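Local coordinates for D-methionine transport system permease protein MetI (Escherichia coli, PDB 3TUI), which forms part of the binding-protein-dependent ABC transport system for D-methionine and probably carries the substrate across the inner membrane, at residues Val36-Thr41 against Met107-Leu112; Arg11-Thr16 against Gly170-Ile175; Ala18-Ser23 against Ile152-Leu157. One frame throughout, in Å; residues are numbered along the deposited sequence.

Contact 1 of 3, residues Val36-Thr41 against Met107-Leu112; sequences VLLYVT and MVENAL
The ring of Tyr39 has Leu112 over one face. Leu112 CB sits over the ring centre, 3.6 Å from the Tyr39 ring centroid and only 12° off the normal, which makes a CH-pi contact. The Leu112 backbone follows the ring outward: its carbonyl carbon lies 3.5 Å from Tyr39 CE1. Glu109 O approaches the same ring obliquely. Leu138 of helix 130-163 and the loop residues Gln45 and Leu113 also touch the Tyr39 side chain. Its position follows from the first torsion: CG is anti to the backbone N (chi1 180°), and this lays the ring alongside the end of helix 89-112. Beyond CB, Leu112 reaches back with CD1, 3.7 Å from Tyr39 CB and 4.0 Å from Val36 CG2. An alanine at the tyrosine position removes the ring, and this would probably cost Leu112 CB the ring it packs on and open a gap between the two helices.

Glu109 fills the next place along. Its CG packs 3.6 Å from Tyr39 CA, where the two backbones come nearest. The chain then bends at chi2 and turns the carboxylate toward the backbone of Leu38. Glu109 OE2 lies 3.0 Å from Leu38 O, but both are acceptors and they make no hydrogen bond. The partner of OE2 is Tyr53 OH of helix 50-64, with Arg42 as a long, weak ion pair. Leu38 also packs on Tyr53, so that helix borders the carboxylate. The short axes pass 8.1 Å apart at a crossing angle of -48°. This is helix-helix packing at the predicted cytoplasmic ends of helices 3-40 and 89-112 in the transmembrane fold of a type-1 ABC permease.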
ATOM      1  N   VAL A  36      22.508 -14.518   0.034  1.00 70.04           N
ATOM      2  CA  VAL A  36      22.448 -13.907  -1.287  1.00 65.72           C
ATOM      3  C   VAL A  36      22.052 -14.901  -2.360  1.00 60.62           C
ATOM      4  O   VAL A  36      21.198 -14.625  -3.202  1.00 51.77           O
ATOM      5  CB  VAL A  36      23.793 -13.265  -1.670  1.00 54.22           C
ATOM      6  CG1 VAL A  36      23.830 -12.989  -3.156  1.00 47.65           C
ATOM      7  CG2 VAL A  36      24.023 -11.996  -0.876  1.00 55.56           C
ATOM      8  N   LEU A  37      22.676 -16.067  -2.322  1.00 66.20           N
ATOM      9  CA  LEU A  37      22.476 -17.020  -3.393  1.00 81.48           C
ATOM     10  C   LEU A  37      21.196 -17.831  -3.141  1.00 80.91           C
ATOM     11  O   LEU A  37      20.754 -18.576  -4.011  1.00 87.27           O
ATOM     12  CB  LEU A  37      23.727 -17.898  -3.593  1.00 89.26           C
ATOM     13  CG  LEU A  37      25.034 -17.161  -3.990  1.00 97.29           C
ATOM     14  CD1 LEU A  37      26.263 -18.073  -3.870  1.00 99.43           C
ATOM     15  CD2 LEU A  37      25.010 -16.549  -5.392  1.00 90.46           C
ATOM     16  N   LEU A  38      20.610 -17.667  -1.950  1.00 75.92           N
ATOM     17  CA  LEU A  38      19.243 -18.127  -1.653  1.00 73.80           C
ATOM     18  C   LEU A  38      18.155 -17.173  -2.156  1.00 74.61           C
ATOM     19  O   LEU A  38      17.029 -17.593  -2.417  1.00 70.65           O
ATOM     20  CB  LEU A  38      19.041 -18.339  -0.150  1.00 85.42           C
ATOM     21  CG  LEU A  38      19.189 -19.682   0.572  1.00 88.99           C
ATOM     22  CD1 LEU A  38      19.136 -19.442   2.082  1.00 89.97           C
ATOM     23  CD2 LEU A  38      18.087 -20.643   0.152  1.00 80.46           C
ATOM     24  N   TYR A  39      18.494 -15.884  -2.227  1.00 77.50           N
ATOM     25  CA  TYR A  39      17.571 -14.837  -2.665  1.00 64.35           C
ATOM     26  C   TYR A  39      17.405 -14.928  -4.161  1.00 61.70           C
ATOM     27  O   TYR A  39      16.285 -15.045  -4.657  1.00 68.81           O
ATOM     28  CB  TYR A  39      18.087 -13.446  -2.254  1.00 66.23           C
ATOM     29  CG  TYR A  39      17.196 -12.272  -2.664  1.00 73.89           C
ATOM     30  CD1 TYR A  39      15.955 -12.084  -2.062  1.00 67.90           C
ATOM     31  CD2 TYR A  39      17.628 -11.309  -3.589  1.00 70.05           C
ATOM     32  CE1 TYR A  39      15.136 -11.014  -2.401  1.00 59.77           C
ATOM     33  CE2 TYR A  39      16.809 -10.215  -3.938  1.00 62.63           C
ATOM     34  CZ  TYR A  39      15.560 -10.080  -3.335  1.00 65.80           C
ATOM     35  OH  TYR A  39      14.715  -9.022  -3.645  1.00 58.97           O
ATOM     36  N   VAL A  40      18.534 -14.928  -4.868  1.00 70.48           N
ATOM     37  CA  VAL A  40      18.522 -14.958  -6.332  1.00 84.16           C
ATOM     38  C   VAL A  40      17.745 -16.154  -6.888  1.00 90.65           C
ATOM     39  O   VAL A  40      16.952 -15.998  -7.810  1.00 98.12           O
ATOM     40  CB  VAL A  40      19.944 -14.916  -6.972  1.00 53.42           C
ATOM     41  CG1 VAL A  40      20.787 -13.818  -6.347  1.00 55.87           C
ATOM     42  CG2 VAL A  40      20.640 -16.262  -6.860  1.00 55.42           C
ATOM     43  N   THR A  41      17.957 -17.339  -6.325  1.00 93.86           N
ATOM     44  CA  THR A  41      17.464 -18.565  -6.952  1.00105.14           C
ATOM     45  C   THR A  41      15.948 -18.745  -6.922  1.00117.75           C
ATOM     46  O   THR A  41      15.410 -19.611  -7.622  1.00123.96           O
ATOM     47  CB  THR A  41      18.137 -19.806  -6.372  1.00106.99           C
ATOM     48  OG1 THR A  41      17.988 -19.803  -4.948  1.00111.08           O
ATOM     49  CG2 THR A  41      19.612 -19.832  -6.749  1.00105.60           C
ATOM     50  N   MET A 107      18.373 -15.140   7.491  1.00 64.07           N
ATOM     51  CA  MET A 107      18.133 -13.719   7.741  1.00 55.49           C
ATOM     52  C   MET A 107      18.506 -12.840   6.587  1.00 51.14           C
ATOM     53  O   MET A 107      17.731 -11.967   6.192  1.00 46.08           O
ATOM     54  CB  MET A 107      18.824 -13.219   8.994  1.00 52.91           C
ATOM     55  CG  MET A 107      18.154 -13.673  10.251  1.00 53.24           C
ATOM     56  SD  MET A 107      19.140 -13.076  11.615  1.00 36.55           S
ATOM     57  CE  MET A 107      18.183 -13.757  12.979  1.00 76.78           C
ATOM     58  N   VAL A 108      19.686 -13.084   6.035  1.00 49.42           N
ATOM     59  CA  VAL A 108      20.163 -12.276   4.917  1.00 55.48           C
ATOM     60  C   VAL A 108      19.159 -12.244   3.752  1.00 45.99           C
ATOM     61  O   VAL A 108      18.809 -11.175   3.252  1.00 27.55           O
ATOM     62  CB  VAL A 108      21.531 -12.764   4.436  1.00 60.64           C
ATOM     63  CG1 VAL A 108      21.960 -11.945   3.227  1.00 75.06           C
ATOM     64  CG2 VAL A 108      22.569 -12.640   5.569  1.00 51.03           C
ATOM     65  N   GLU A 109      18.679 -13.419   3.353  1.00 50.35           N
ATOM     66  CA  GLU A 109      17.663 -13.515   2.306  1.00 58.25           C
ATOM     67  C   GLU A 109      16.362 -12.826   2.707  1.00 53.35           C
ATOM     68  O   GLU A 109      15.729 -12.142   1.907  1.00 55.99           O
ATOM     69  CB  GLU A 109      17.383 -14.975   1.956  1.00 55.31           C
ATOM     70  CG  GLU A 109      16.445 -15.190   0.767  1.00 56.64           C
ATOM     71  CD  GLU A 109      15.528 -16.378   0.965  1.00 63.42           C
ATOM     72  OE1 GLU A 109      15.080 -16.583   2.113  1.00 67.97           O
ATOM     73  OE2 GLU A 109      15.298 -17.134  -0.009  1.00 65.73           O
ATOM     74  N   ASN A 110      15.942 -13.018   3.943  1.00 23.74           N
ATOM     75  CA  ASN A 110      14.768 -12.314   4.382  1.00 33.66           C
ATOM     76  C   ASN A 110      15.001 -10.804   4.347  1.00 25.50           C
ATOM     77  O   ASN A 110      14.095 -10.038   4.030  1.00 31.55           O
ATOM     78  CB  ASN A 110      14.359 -12.776   5.782  1.00 55.33           C
ATOM     79  CG  ASN A 110      13.644 -14.124   5.770  1.00 51.67           C
ATOM     80  OD1 ASN A 110      13.145 -14.564   4.721  1.00 50.31           O
ATOM     81  ND2 ASN A 110      13.596 -14.789   6.939  1.00 40.38           N
ATOM     82  N   ALA A 111      16.210 -10.365   4.676  1.00 30.34           N
ATOM     83  CA  ALA A 111      16.519  -8.945   4.554  1.00 47.20           C
ATOM     84  C   ALA A 111      16.495  -8.526   3.081  1.00 56.84           C
ATOM     85  O   ALA A 111      15.849  -7.523   2.724  1.00 56.68           O
ATOM     86  CB  ALA A 111      17.871  -8.600   5.211  1.00 32.58           C
ATOM     87  N   LEU A 112      17.172  -9.287   2.218  1.00 35.36           N
ATOM     88  CA  LEU A 112      17.133  -8.935   0.815  1.00 37.25           C
ATOM     89  C   LEU A 112      15.671  -8.851   0.348  1.00 46.21           C
ATOM     90  O   LEU A 112      15.327  -7.934  -0.404  1.00 59.25           O
ATOM     91  CB  LEU A 112      17.940  -9.899  -0.059  1.00 34.70           C
ATOM     92  CG  LEU A 112      19.465  -9.740   0.038  1.00 33.40           C
ATOM     93  CD1 LEU A 112      20.201 -10.866  -0.705  1.00 20.94           C
ATOM     94  CD2 LEU A 112      19.897  -8.379  -0.471  1.00 28.55           C
TER

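Contact 2 of 3, residues Arg11-Thr16 against Gly170-Ile175; sequences RGVWET and GGLGQI
Leu172 lies against the backbone of Gly12 and Val13, and Gly171 faces Gly12. The CA atoms of Gly12 and Gly171 are 3.9 Å apart, and the two backbones meet directly there. A CB on Gly12 would run into Leu172 CD2 and Ile175 CD1, so the missing side chain makes room for both. Gly171 has a positive phi of 74°, a backbone shape that suits glycine. Its CA also meets Glu15 CB at 3.6 Å. This is close helix packing over glycines. In the type-1 ABC permease fold it joins the first long helix, 3-40, to the beginning of helix 171-182, on the predicted periplasmic side.

Leu172 covers the neighbouring surface with its branches. CD1 packs 3.6 Å from Val13 CG2, and the two side chains run alongside each other in one direction. CG rests over the Gly12-Val13 peptide. The Leu172 backbone is tied as well: its N donates to Thr16 OG1 at 2.9 Å, and the N-H points at the oxygen with an angle of 163°. Thr16 OG1 in turn donates a hydrogen bond to Gly12 O, 2.7 Å away, from above the carbonyl plane.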
ATOM      1  N   ARG A  11      39.267 -13.601  32.078  1.00 58.46           N
ATOM      2  CA  ARG A  11      39.504 -14.457  30.926  1.00 72.79           C
ATOM      3  C   ARG A  11      38.174 -14.728  30.223  1.00 59.22           C
ATOM      4  O   ARG A  11      38.042 -14.474  29.027  1.00 56.39           O
ATOM      5  CB  ARG A  11      40.223 -15.765  31.298  1.00 85.35           C
ATOM      6  CG  ARG A  11      41.735 -15.604  31.363  1.00 92.46           C
ATOM      7  CD  ARG A  11      42.376 -15.558  29.969  1.00 97.04           C
ATOM      8  NE  ARG A  11      43.825 -15.390  30.063  1.00106.35           N
ATOM      9  CZ  ARG A  11      44.445 -14.210  30.072  1.00112.37           C
ATOM     10  NH1 ARG A  11      43.748 -13.083  29.946  1.00109.83           N
ATOM     11  NH2 ARG A  11      45.769 -14.156  30.175  1.00114.63           N
ATOM     12  N   GLY A  12      37.183 -15.203  30.973  1.00 54.19           N
ATOM     13  CA  GLY A  12      35.908 -15.607  30.395  1.00 56.17           C
ATOM     14  C   GLY A  12      35.176 -14.513  29.629  1.00 53.21           C
ATOM     15  O   GLY A  12      34.710 -14.708  28.500  1.00 38.53           O
ATOM     16  N   VAL A  13      35.059 -13.356  30.272  1.00 52.49           N
ATOM     17  CA  VAL A  13      34.554 -12.162  29.614  1.00 50.99           C
ATOM     18  C   VAL A  13      35.275 -12.022  28.276  1.00 47.70           C
ATOM     19  O   VAL A  13      34.671 -11.715  27.260  1.00 45.83           O
ATOM     20  CB  VAL A  13      34.761 -10.895  30.494  1.00 39.66           C
ATOM     21  CG1 VAL A  13      35.082  -9.685  29.628  1.00 34.19           C
ATOM     22  CG2 VAL A  13      33.548 -10.636  31.398  1.00 17.37           C
ATOM     23  N   TRP A  14      36.575 -12.264  28.275  1.00 48.39           N
ATOM     24  CA  TRP A  14      37.322 -12.227  27.033  1.00 53.43           C
ATOM     25  C   TRP A  14      37.031 -13.453  26.181  1.00 44.53           C
ATOM     26  O   TRP A  14      36.686 -13.340  25.010  1.00 34.24           O
ATOM     27  CB  TRP A  14      38.813 -12.078  27.328  1.00 62.38           C
ATOM     28  CG  TRP A  14      39.699 -12.068  26.115  1.00 78.14           C
ATOM     29  CD1 TRP A  14      40.590 -13.040  25.732  1.00 85.36           C
ATOM     30  CD2 TRP A  14      39.754 -11.046  25.106  1.00 97.48           C
ATOM     31  NE1 TRP A  14      41.214 -12.670  24.559  1.00 98.15           N
ATOM     32  CE2 TRP A  14      40.719 -11.449  24.146  1.00104.92           C
ATOM     33  CE3 TRP A  14      39.087  -9.818  24.916  1.00102.89           C
ATOM     34  CZ2 TRP A  14      41.035 -10.669  23.008  1.00107.13           C
ATOM     35  CZ3 TRP A  14      39.398  -9.039  23.789  1.00104.08           C
ATOM     36  CH2 TRP A  14      40.364  -9.471  22.852  1.00108.04           C
ATOM     37  N   GLU A  15      37.156 -14.629  26.784  1.00 62.84           N
ATOM     38  CA  GLU A  15      36.956 -15.882  26.059  1.00 75.19           C
ATOM     39  C   GLU A  15      35.519 -15.942  25.505  1.00 75.25           C
ATOM     40  O   GLU A  15      35.232 -16.648  24.532  1.00 78.81           O
ATOM     41  CB  GLU A  15      37.278 -17.078  26.971  1.00 81.73           C
ATOM     42  CG  GLU A  15      38.777 -17.189  27.344  1.00 88.12           C
ATOM     43  CD  GLU A  15      39.157 -18.510  28.035  1.00 90.60           C
ATOM     44  OE1 GLU A  15      39.048 -19.586  27.399  1.00 94.10           O
ATOM     45  OE2 GLU A  15      39.562 -18.466  29.218  1.00 83.54           O
ATOM     46  N   THR A  16      34.623 -15.180  26.126  1.00 66.83           N
ATOM     47  CA  THR A  16      33.259 -15.028  25.608  1.00 63.34           C
ATOM     48  C   THR A  16      33.170 -14.074  24.394  1.00 48.30           C
ATOM     49  O   THR A  16      32.575 -14.405  23.359  1.00 42.53           O
ATOM     50  CB  THR A  16      32.261 -14.573  26.738  1.00 30.44           C
ATOM     51  OG1 THR A  16      32.234 -15.544  27.798  1.00 19.35           O
ATOM     52  CG2 THR A  16      30.862 -14.433  26.177  1.00 26.63           C
ATOM     53  N   GLY A 170      35.210 -23.221  27.411  1.00 65.60           N
ATOM     54  CA  GLY A 170      35.707 -22.200  28.302  1.00 65.82           C
ATOM     55  C   GLY A 170      34.766 -21.031  28.218  1.00 70.26           C
ATOM     56  O   GLY A 170      33.599 -21.194  27.872  1.00 88.22           O
ATOM     57  N   GLY A 171      35.266 -19.841  28.522  1.00 69.90           N
ATOM     58  CA  GLY A 171      34.418 -18.664  28.570  1.00 63.24           C
ATOM     59  C   GLY A 171      33.518 -18.608  29.796  1.00 54.14           C
ATOM     60  O   GLY A 171      33.462 -19.520  30.634  1.00 54.78           O
ATOM     61  N   LEU A 172      32.783 -17.515  29.882  1.00 35.51           N
ATOM     62  CA  LEU A 172      31.974 -17.240  31.040  1.00 36.21           C
ATOM     63  C   LEU A 172      30.971 -18.373  31.250  1.00 51.18           C
ATOM     64  O   LEU A 172      30.379 -18.514  32.343  1.00 48.61           O
ATOM     65  CB  LEU A 172      31.273 -15.894  30.866  1.00 28.85           C
ATOM     66  CG  LEU A 172      32.199 -14.672  30.939  1.00 27.50           C
ATOM     67  CD1 LEU A 172      31.482 -13.408  30.488  1.00  8.40           C
ATOM     68  CD2 LEU A 172      32.829 -14.507  32.319  1.00 19.32           C
ATOM     69  N   GLY A 173      30.784 -19.176  30.199  1.00 35.30           N
ATOM     70  CA  GLY A 173      29.831 -20.268  30.244  1.00 35.27           C
ATOM     71  C   GLY A 173      30.389 -21.406  31.068  1.00 52.05           C
ATOM     72  O   GLY A 173      29.682 -22.074  31.833  1.00 31.10           O
ATOM     73  N   GLN A 174      31.685 -21.632  30.896  1.00 55.98           N
ATOM     74  CA  GLN A 174      32.381 -22.648  31.655  1.00 63.26           C
ATOM     75  C   GLN A 174      32.301 -22.225  33.126  1.00 56.22           C
ATOM     76  O   GLN A 174      31.824 -22.977  33.984  1.00 53.78           O
ATOM     77  CB  GLN A 174      33.828 -22.787  31.147  1.00 79.11           C
ATOM     78  CG  GLN A 174      34.475 -24.151  31.417  1.00 88.74           C
ATOM     79  CD  GLN A 174      35.992 -24.167  31.236  1.00 89.42           C
ATOM     80  OE1 GLN A 174      36.637 -23.123  31.094  1.00 89.49           O
ATOM     81  NE2 GLN A 174      36.561 -25.364  31.219  1.00 91.91           N
ATOM     82  N   ILE A 175      32.718 -20.996  33.402  1.00 28.72           N
ATOM     83  CA  ILE A 175      32.672 -20.510  34.760  1.00 19.50           C
ATOM     84  C   ILE A 175      31.334 -20.636  35.446  1.00 28.09           C
ATOM     85  O   ILE A 175      31.273 -20.739  36.667  1.00 39.01           O
ATOM     86  CB  ILE A 175      33.129 -19.064  34.864  1.00 29.75           C
ATOM     87  CG1 ILE A 175      34.606 -18.963  34.483  1.00 25.64           C
ATOM     88  CG2 ILE A 175      32.899 -18.520  36.271  1.00 12.49           C
ATOM     89  CD1 ILE A 175      35.043 -17.529  34.136  1.00 33.52           C
TER

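Contact 3 of 3, residues Ala18-Ser23 against Ile152-Leu157; sequences AMTFVS and ITLITL
Two transmembrane helices of the type-1 ABC permease fold, 3-40 and 130-163, cross here and bring Thr20 against Leu154 and Leu157. They run roughly antiparallel, with 141° between the short axes and a closest approach of 8.7 Å. Between the two segments the side chains meet through carbon, against each other and against two main-chain carbonyl oxygens.

Thr20 works with two different branches. CG2 is anti to the backbone N and points into the other helix, where it lies 3.8 Å from Leu157 CB and also close to Leu154 O. OG1 takes the place beside the backbone N (chi1 -61°) and is hydrogen-bonded to Thr16 O in its own helix. It also bonds to Ser161 OG, further along helix 130-163, and the same Ser161 OG bonds Leu157 O. The buried hydroxyl is therefore satisfied while its methyl does the packing. Thr20 and Leu157 pass each other pointing opposite ways.

Leu157 continues along helix 3-40. Its CD1 reaches 3.6 Å from Thr20 O and also touches Ser23 CB, one turn further on. Ser23 in turn packs on Leu96 of helix 89-112, so a third helix borders this side.

On the other flank, Phe21 leaves its helix away from the partner, but its ring swings back. Phe21 lies on the surface. Leu154 crosses Phe21 at about a right angle and also touches Ile203 of helix 186-211. Its CD2 methyl lies over one face of the Phe21 ring, 3.8 Å from the centroid and 21° off the normal, shifted toward the rim near Phe21 CD1.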
ATOM      1  N   ALA A  18      35.488 -13.278  22.556  1.00 38.00           N
ATOM      2  CA  ALA A  18      36.303 -13.975  21.575  1.00 36.71           C
ATOM      3  C   ALA A  18      35.459 -14.889  20.690  1.00 50.93           C
ATOM      4  O   ALA A  18      35.294 -14.654  19.479  1.00 38.97           O
ATOM      5  CB  ALA A  18      37.371 -14.776  22.296  1.00 21.39           C
ATOM      6  N   MET A  19      34.935 -15.934  21.327  1.00 60.06           N
ATOM      7  CA  MET A  19      34.110 -16.943  20.684  1.00 58.60           C
ATOM      8  C   MET A  19      32.985 -16.285  19.886  1.00 61.61           C
ATOM      9  O   MET A  19      32.854 -16.485  18.669  1.00 56.68           O
ATOM     10  CB  MET A  19      33.532 -17.861  21.767  1.00 53.27           C
ATOM     11  CG  MET A  19      34.488 -18.941  22.270  1.00 56.99           C
ATOM     12  SD  MET A  19      33.742 -20.094  23.448  1.00 45.93           S
ATOM     13  CE  MET A  19      33.594 -19.033  24.897  1.00 78.07           C
ATOM     14  N   THR A  20      32.200 -15.472  20.596  1.00 53.03           N
ATOM     15  CA  THR A  20      30.975 -14.872  20.073  1.00 46.15           C
ATOM     16  C   THR A  20      31.270 -14.060  18.817  1.00 48.38           C
ATOM     17  O   THR A  20      30.692 -14.332  17.764  1.00 38.46           O
ATOM     18  CB  THR A  20      30.270 -14.001  21.162  1.00 50.08           C
ATOM     19  OG1 THR A  20      29.915 -14.825  22.281  1.00 59.29           O
ATOM     20  CG2 THR A  20      28.999 -13.348  20.632  1.00 44.77           C
ATOM     21  N   PHE A  21      32.185 -13.092  18.920  1.00 59.31           N
ATOM     22  CA  PHE A  21      32.532 -12.229  17.780  1.00 59.51           C
ATOM     23  C   PHE A  21      33.224 -12.939  16.625  1.00 49.24           C
ATOM     24  O   PHE A  21      32.892 -12.700  15.479  1.00 48.71           O
ATOM     25  CB  PHE A  21      33.353 -11.034  18.234  1.00 49.85           C
ATOM     26  CG  PHE A  21      32.509  -9.907  18.723  1.00 58.88           C
ATOM     27  CD1 PHE A  21      31.958  -8.988  17.818  1.00 67.57           C
ATOM     28  CD2 PHE A  21      32.198  -9.789  20.077  1.00 50.80           C
ATOM     29  CE1 PHE A  21      31.130  -7.927  18.259  1.00 55.88           C
ATOM     30  CE2 PHE A  21      31.380  -8.732  20.532  1.00 56.05           C
ATOM     31  CZ  PHE A  21      30.847  -7.794  19.610  1.00 48.98           C
ATOM     32  N   VAL A  22      34.180 -13.807  16.930  1.00 50.91           N
ATOM     33  CA  VAL A  22      34.826 -14.626  15.906  1.00 58.61           C
ATOM     34  C   VAL A  22      33.853 -15.585  15.181  1.00 58.55           C
ATOM     35  O   VAL A  22      33.798 -15.612  13.949  1.00 51.71           O
ATOM     36  CB  VAL A  22      36.000 -15.432  16.512  1.00 63.07           C
ATOM     37  CG1 VAL A  22      36.665 -16.321  15.454  1.00 59.97           C
ATOM     38  CG2 VAL A  22      37.008 -14.489  17.152  1.00 62.86           C
ATOM     39  N   SER A  23      33.105 -16.377  15.945  1.00 57.96           N
ATOM     40  CA  SER A  23      32.090 -17.228  15.351  1.00 56.54           C
ATOM     41  C   SER A  23      31.193 -16.397  14.459  1.00 65.70           C
ATOM     42  O   SER A  23      30.832 -16.823  13.358  1.00 79.26           O
ATOM     43  CB  SER A  23      31.249 -17.948  16.409  1.00 59.40           C
ATOM     44  OG  SER A  23      31.774 -19.217  16.750  1.00 51.56           O
ATOM     45  N   ILE A 152      21.333  -9.388  16.055  1.00 11.08           N
ATOM     46  CA  ILE A 152      20.637 -10.573  16.503  1.00 37.34           C
ATOM     47  C   ILE A 152      21.491 -11.868  16.447  1.00 50.09           C
ATOM     48  O   ILE A 152      21.279 -12.773  17.266  1.00 55.71           O
ATOM     49  CB  ILE A 152      19.262 -10.747  15.813  1.00 43.47           C
ATOM     50  CG1 ILE A 152      18.402 -11.722  16.609  1.00 38.50           C
ATOM     51  CG2 ILE A 152      19.416 -11.115  14.362  1.00 57.90           C
ATOM     52  CD1 ILE A 152      17.781 -11.052  17.841  1.00 41.62           C
ATOM     53  N   THR A 153      22.479 -11.950  15.549  1.00 35.67           N
ATOM     54  CA  THR A 153      23.353 -13.137  15.477  1.00 20.20           C
ATOM     55  C   THR A 153      24.364 -13.258  16.644  1.00 28.63           C
ATOM     56  O   THR A 153      24.468 -14.307  17.319  1.00 15.20           O
ATOM     57  CB  THR A 153      24.129 -13.133  14.108  1.00 38.05           C
ATOM     58  OG1 THR A 153      23.216 -13.451  13.049  1.00 44.74           O
ATOM     59  CG2 THR A 153      25.289 -14.155  14.074  1.00 28.30           C
ATOM     60  N   LEU A 154      25.119 -12.176  16.858  1.00 34.32           N
ATOM     61  CA  LEU A 154      26.061 -12.073  17.971  1.00 37.03           C
ATOM     62  C   LEU A 154      25.414 -12.366  19.320  1.00 38.21           C
ATOM     63  O   LEU A 154      25.977 -13.120  20.134  1.00 35.30           O
ATOM     64  CB  LEU A 154      26.674 -10.683  17.990  1.00 33.93           C
ATOM     65  CG  LEU A 154      27.746 -10.426  16.935  1.00 27.06           C
ATOM     66  CD1 LEU A 154      27.872  -8.961  16.689  1.00 24.55           C
ATOM     67  CD2 LEU A 154      29.077 -11.029  17.384  1.00 25.05           C
ATOM     68  N   ILE A 155      24.239 -11.780  19.566  1.00 25.18           N
ATOM     69  CA  ILE A 155      23.509 -12.162  20.764  1.00 26.14           C
ATOM     70  C   ILE A 155      23.249 -13.652  20.744  1.00 24.28           C
ATOM     71  O   ILE A 155      23.567 -14.336  21.717  1.00 29.56           O
ATOM     72  CB  ILE A 155      22.185 -11.383  20.988  1.00 36.13           C
ATOM     73  CG1 ILE A 155      22.499  -9.947  21.426  1.00 39.88           C
ATOM     74  CG2 ILE A 155      21.362 -12.040  22.119  1.00 17.18           C
ATOM     75  CD1 ILE A 155      21.370  -8.934  21.149  1.00 43.61           C
ATOM     76  N   THR A 156      22.686 -14.181  19.661  1.00 27.05           N
ATOM     77  CA  THR A 156      22.448 -15.621  19.657  1.00 30.31           C
ATOM     78  C   THR A 156      23.766 -16.329  20.018  1.00 43.40           C
ATOM     79  O   THR A 156      23.787 -17.216  20.895  1.00 50.27           O
ATOM     80  CB  THR A 156      21.883 -16.149  18.315  1.00 26.79           C
ATOM     81  OG1 THR A 156      20.482 -15.878  18.221  1.00 38.55           O
ATOM     82  CG2 THR A 156      22.094 -17.645  18.189  1.00 22.17           C
ATOM     83  N   LEU A 157      24.868 -15.936  19.369  1.00 42.56           N
ATOM     84  CA  LEU A 157      26.135 -16.599  19.677  1.00 44.59           C
ATOM     85  C   LEU A 157      26.589 -16.575  21.144  1.00 41.40           C
ATOM     86  O   LEU A 157      27.246 -17.530  21.579  1.00 42.67           O
ATOM     87  CB  LEU A 157      27.277 -16.149  18.767  1.00 43.64           C
ATOM     88  CG  LEU A 157      27.093 -16.914  17.467  1.00 34.37           C
ATOM     89  CD1 LEU A 157      28.249 -16.618  16.562  1.00 34.72           C
ATOM     90  CD2 LEU A 157      27.107 -18.387  17.814  1.00 32.50           C
TER

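In the fold
All three contacts use helix 3-40, at different heights. Contact 3 is near the middle, about 5 Å from the chain centre. Contacts 1 and 2 lie on opposite sides of that centre, with their own centres about 34 Å apart. All three are largely buried, though contact 3 reaches the surface at Phe21. Contacts 1 and 3 touch through Met107 and Ile152, and contacts 2 and 3 through Met19 with Gly170 and Gly171. Their chemistry differs. Contact 1 combines a ring with a buried carboxylate. Contact 2 uses glycines and a hydrogen bond from a backbone N-H to a threonine hydroxyl. Contact 3 is mainly apolar between its segments, with a threonine hydroxyl bonded just beyond them.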